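Local structure of insecticyanin A form (Manduca sexta, 1Z24) at residues A[11-14]-A[15-18]; A[144-147]-A[148-152]. The protein binds the bile pigment biliverdin IX gamma, giving a blue protein that, mixed with lipoprotein-bound carotenes, makes hornworms green and camouflages them. One frame throughout, in Å; residues are numbered along the deposited sequence.

Contact 1 of 2, residues A[11-14]-A[15-18]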
loop_
_atom_site.group_PDB
_atom_site.type_symbol
_atom_site.label_atom_id
_atom_site.label_comp_id
_atom_site.label_asym_id
_atom_site.label_seq_id
_atom_site.Cartn_x
_atom_site.Cartn_y
_atom_site.Cartn_z
ATOM N N ASP A 11 4.572 -0.892 1.063
ATOM C CA ASP A 11 5.647 -1.848 1.183
ATOM C C ASP A 11 5.882 -2.397 -0.220
ATOM O O ASP A 11 4.956 -2.611 -0.996
ATOM C CB ASP A 11 5.156 -2.957 2.106
ATOM C CG ASP A 11 6.143 -4.115 2.413
ATOM O OD1 ASP A 11 5.762 -5.206 2.833
ATOM O OD2 ASP A 11 7.424 -3.836 2.175
ATOM N N VAL A 12 7.119 -2.615 -0.560
ATOM C CA VAL A 12 7.480 -3.155 -1.861
ATOM C C VAL A 12 8.849 -3.829 -1.759
ATOM O O VAL A 12 9.720 -3.412 -1.016
ATOM C CB VAL A 12 7.489 -2.050 -2.886
ATOM C CG1 VAL A 12 8.263 -0.966 -2.290
ATOM C CG2 VAL A 12 8.428 -2.523 -3.951
ATOM N N LYS A 13 9.049 -4.897 -2.473
ATOM C CA LYS A 13 10.318 -5.617 -2.451
ATOM C C LYS A 13 10.777 -5.772 -3.877
ATOM O O LYS A 13 10.041 -6.294 -4.682
ATOM C CB LYS A 13 10.096 -7.006 -1.863
ATOM C CG LYS A 13 11.338 -7.863 -1.904
ATOM C CD LYS A 13 11.141 -9.368 -1.640
ATOM C CE LYS A 13 10.715 -10.099 -2.915
ATOM N NZ LYS A 13 11.624 -9.984 -4.092
ATOM N N PRO A 14 11.963 -5.292 -4.197
ATOM C CA PRO A 14 12.504 -5.354 -5.525
ATOM C C PRO A 14 12.946 -6.750 -5.903
ATOM O O PRO A 14 12.860 -7.663 -5.110
ATOM C CB PRO A 14 13.673 -4.406 -5.529
ATOM C CG PRO A 14 14.051 -4.169 -4.073
ATOM C CD PRO A 14 12.922 -4.748 -3.265
ATOM N N VAL A 15 13.401 -6.898 -7.133
ATOM C CA VAL A 15 13.836 -8.172 -7.632
ATOM C C VAL A 15 14.950 -8.839 -6.816
ATOM O O VAL A 15 15.868 -8.191 -6.311
ATOM C CB VAL A 15 14.206 -8.009 -9.118
ATOM C CG1 VAL A 15 15.459 -7.161 -9.229
ATOM C CG2 VAL A 15 14.504 -9.376 -9.759
ATOM N N ASN A 16 14.860 -10.157 -6.706
ATOM C CA ASN A 16 15.854 -10.936 -5.990
ATOM C C ASN A 16 17.024 -11.425 -6.878
ATOM O O ASN A 16 16.917 -11.617 -8.110
ATOM C CB ASN A 16 15.192 -12.220 -5.439
ATOM C CG ASN A 16 14.417 -11.906 -4.218
ATOM O OD1 ASN A 16 13.251 -12.192 -4.090
ATOM N ND2 ASN A 16 15.080 -11.310 -3.289
ATOM N N ASP A 17 18.158 -11.675 -6.245
ATOM C CA ASP A 17 19.285 -12.183 -7.005
ATOM C C ASP A 17 19.706 -11.285 -8.111
ATOM O O ASP A 17 20.035 -11.736 -9.188
ATOM C CB ASP A 17 18.912 -13.526 -7.614
ATOM C CG ASP A 17 19.706 -14.601 -6.902
ATOM O OD1 ASP A 17 19.223 -15.667 -6.524
ATOM O OD2 ASP A 17 20.972 -14.249 -6.707
ATOM N N PHE A 18 19.697 -10.006 -7.822
ATOM C CA PHE A 18 20.078 -9.070 -8.823
ATOM C C PHE A 18 21.503 -9.265 -9.322
ATOM O O PHE A 18 22.419 -9.412 -8.521
ATOM C CB PHE A 18 20.004 -7.708 -8.186
ATOM C CG PHE A 18 20.174 -6.598 -9.227
ATOM C CD1 PHE A 18 21.136 -5.589 -9.143
ATOM C CD2 PHE A 18 19.318 -6.551 -10.319
ATOM C CE1 PHE A 18 21.266 -4.553 -10.083
ATOM C CE2 PHE A 18 19.436 -5.546 -11.281
ATOM C CZ PHE A 18 20.388 -4.523 -11.163
#

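Contact 2 of 2, residues A[144-147]-A[148-152]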
loop_
_atom_site.group_PDB
_atom_site.type_symbol
_atom_site.label_atom_id
_atom_site.label_comp_id
_atom_site.label_asym_id
_atom_site.label_seq_id
_atom_site.Cartn_x
_atom_site.Cartn_y
_atom_site.Cartn_z
ATOM N N ASN A 144 6.735 -10.573 -28.298
ATOM C CA ASN A 144 6.785 -11.555 -27.227
ATOM C C ASN A 144 7.012 -10.872 -25.888
ATOM O O ASN A 144 6.290 -11.003 -24.892
ATOM C CB ASN A 144 7.135 -13.060 -27.356
ATOM C CG ASN A 144 6.474 -13.972 -26.213
ATOM O OD1 ASN A 144 5.277 -13.883 -25.793
ATOM N ND2 ASN A 144 7.266 -14.896 -25.664
ATOM N N THR A 145 8.049 -10.103 -25.927
ATOM C CA THR A 145 8.475 -9.349 -24.812
ATOM C C THR A 145 7.394 -8.417 -24.354
ATOM O O THR A 145 7.279 -8.176 -23.160
ATOM C CB THR A 145 9.824 -8.731 -25.154
ATOM O OG1 THR A 145 10.726 -9.835 -25.255
ATOM C CG2 THR A 145 10.248 -7.666 -24.133
ATOM N N LYS A 146 6.585 -7.909 -25.285
ATOM C CA LYS A 146 5.494 -6.992 -24.900
ATOM C C LYS A 146 4.516 -7.745 -24.038
ATOM O O LYS A 146 4.049 -7.274 -23.031
ATOM C CB LYS A 146 4.697 -6.455 -26.047
ATOM C CG LYS A 146 4.092 -5.167 -25.607
ATOM C CD LYS A 146 2.577 -5.107 -25.642
ATOM C CE LYS A 146 2.078 -3.772 -25.087
ATOM N NZ LYS A 146 0.703 -3.794 -24.552
ATOM N N GLU A 147 4.207 -8.943 -24.441
ATOM C CA GLU A 147 3.304 -9.739 -23.661
ATOM C C GLU A 147 3.922 -10.105 -22.295
ATOM O O GLU A 147 3.231 -10.172 -21.249
ATOM C CB GLU A 147 2.898 -10.985 -24.449
ATOM C CG GLU A 147 1.597 -11.651 -23.919
ATOM C CD GLU A 147 1.455 -13.170 -24.189
ATOM O OE1 GLU A 147 0.474 -13.875 -23.847
ATOM O OE2 GLU A 147 2.505 -13.679 -24.822
ATOM N N VAL A 148 5.198 -10.383 -22.314
ATOM C CA VAL A 148 5.850 -10.716 -21.086
ATOM C C VAL A 148 5.726 -9.558 -20.097
ATOM O O VAL A 148 5.233 -9.704 -18.972
ATOM C CB VAL A 148 7.294 -11.030 -21.342
ATOM C CG1 VAL A 148 7.972 -11.061 -19.962
ATOM C CG2 VAL A 148 7.311 -12.488 -21.889
ATOM N N VAL A 149 6.096 -8.394 -20.579
ATOM C CA VAL A 149 6.037 -7.187 -19.767
ATOM C C VAL A 149 4.639 -6.922 -19.223
ATOM O O VAL A 149 4.416 -6.623 -18.063
ATOM C CB VAL A 149 6.500 -6.018 -20.675
ATOM C CG1 VAL A 149 6.180 -4.673 -20.070
ATOM C CG2 VAL A 149 8.000 -6.096 -20.883
ATOM N N ASP A 150 3.672 -7.042 -20.081
ATOM C CA ASP A 150 2.348 -6.782 -19.621
ATOM C C ASP A 150 1.884 -7.717 -18.542
ATOM O O ASP A 150 1.091 -7.346 -17.689
ATOM C CB ASP A 150 1.333 -7.072 -20.718
ATOM C CG ASP A 150 1.227 -6.084 -21.843
ATOM O OD1 ASP A 150 0.710 -6.442 -22.910
ATOM O OD2 ASP A 150 1.735 -4.867 -21.575
ATOM N N ASN A 151 2.325 -8.942 -18.592
ATOM C CA ASN A 151 1.863 -9.868 -17.574
ATOM C C ASN A 151 2.576 -9.659 -16.258
ATOM O O ASN A 151 2.016 -9.854 -15.184
ATOM C CB ASN A 151 2.118 -11.258 -18.065
ATOM C CG ASN A 151 0.899 -11.782 -18.801
ATOM O OD1 ASN A 151 0.046 -12.452 -18.199
ATOM N ND2 ASN A 151 0.796 -11.480 -20.104
ATOM N N VAL A 152 3.829 -9.258 -16.346
ATOM C CA VAL A 152 4.603 -9.017 -15.145
ATOM C C VAL A 152 4.034 -7.773 -14.431
ATOM O O VAL A 152 3.770 -7.768 -13.183
ATOM C CB VAL A 152 6.106 -8.902 -15.491
ATOM C CG1 VAL A 152 6.879 -8.285 -14.334
ATOM C CG2 VAL A 152 6.759 -10.266 -15.641
#

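Contact 1 of 2, residues A[11-14]-A[15-18]
K13 and N16 meet along a backbone that runs extended from V12 through P14 and on through V15 and N16, with no helical turn between them, so the link is made by side chains reaching along the chain. K13 does most of the reaching. Its CG lies opposite the backbone N (chi1 175°), and bends at chi3 and chi4 then fold the end of the chain forward over the next residues. The ammonium group thus arrives between two oxygens: NZ of K13 stands 2.7 Å from OD1 of N16 and 2.8 Å from the main-chain O of P14, and it donates a hydrogen bond to each. The two bonds differ in approach. Toward P14 O the donor comes fairly end-on, with a C=O...N angle of 153°. At N16 it sits above the flat amide, 60° out of the carbonyl plane, and so misses the lone-pair directions of OD1. The lysine and asparagine side chains cross at about a right angle. With two acceptors gripping it, the flexible lysine end is tied down on an otherwise exposed flank.

Elsewhere, P14 and V12 rest on W104, while V15 packs on V105 and also makes backbone hydrogen bonds with V105 and G86. Such an extended N-terminal segment, leading into the short helix 20-23 before strand 25-32, is characteristic of the lipocalin fold, where it passes across one end of the barrel.

Contact 2 of 2, residues A[144-147]-A[148-152]
K146 and D150 stand one helical turn apart, and their side chains close a salt bridge on the surface of helix 144-154. The lysine chain starts with CG anti to the backbone N (chi1 -155°), and a bend at chi2 (-120°) steers its end forward along the helix. D150 has CG beside its own backbone N instead, which brings the carboxylate back to meet it. NZ of K146 lies 3.1 Å from OD1 of D150, on the syn lone pair of that oxygen, and makes a longer, weak bond of 3.3 Å to OD2 of D150. The ammonium group therefore faces both oxygens of the carboxylate. An alanine in place of D150 would probably leave the ammonium group of K146 without its carboxylate mate and let the long lysine chain swing.

The next pair, E147 and N151, runs side by side in the same direction, but its polar link goes to the backbone. ND2 of N151 turns back to the carbonyl O of E147 at 3.0 Å, in a nearly straight bond with the acceptor close to the amide plane. E147 O also accepts N151 N at 3.1 Å, and the two donors approach from opposite faces of the carbonyl plane.

Regular helical bonds join the remaining residues, such as V149 N to T145 O at 2.8 Å. On this turn V149 is buried, and CG2 of V149 approaches CG2 of T145 at 4.3 Å; V148, V149 and V152 all touch Y113 of strand 113-122.

Chemically, the helix is two-sided: valines face the barrel, while outside an i to i+4 ion pair and a doubly used carbonyl probably reinforce the helical turn.

Contact 1 comes first along the chain, in the loop between strand 3-6 and helix 20-23; contact 2 follows much later, within helix 144-154, after strand 127-136. Their centres lie about 19 Å apart and their nearest atoms about 9 Å, so they do not touch. Both rest on the same curled sheet: 11-18 meets strand 97-108, the helix meets strand 113-122, and these two strands pair antiparallel. Side chains P14 and V149 lie about 12 and 14 Å from the biliverdin. The two segments thus pack on neighbouring strands of the barrel that encloses the pigment, without either forming its immediate surroundings through those residues.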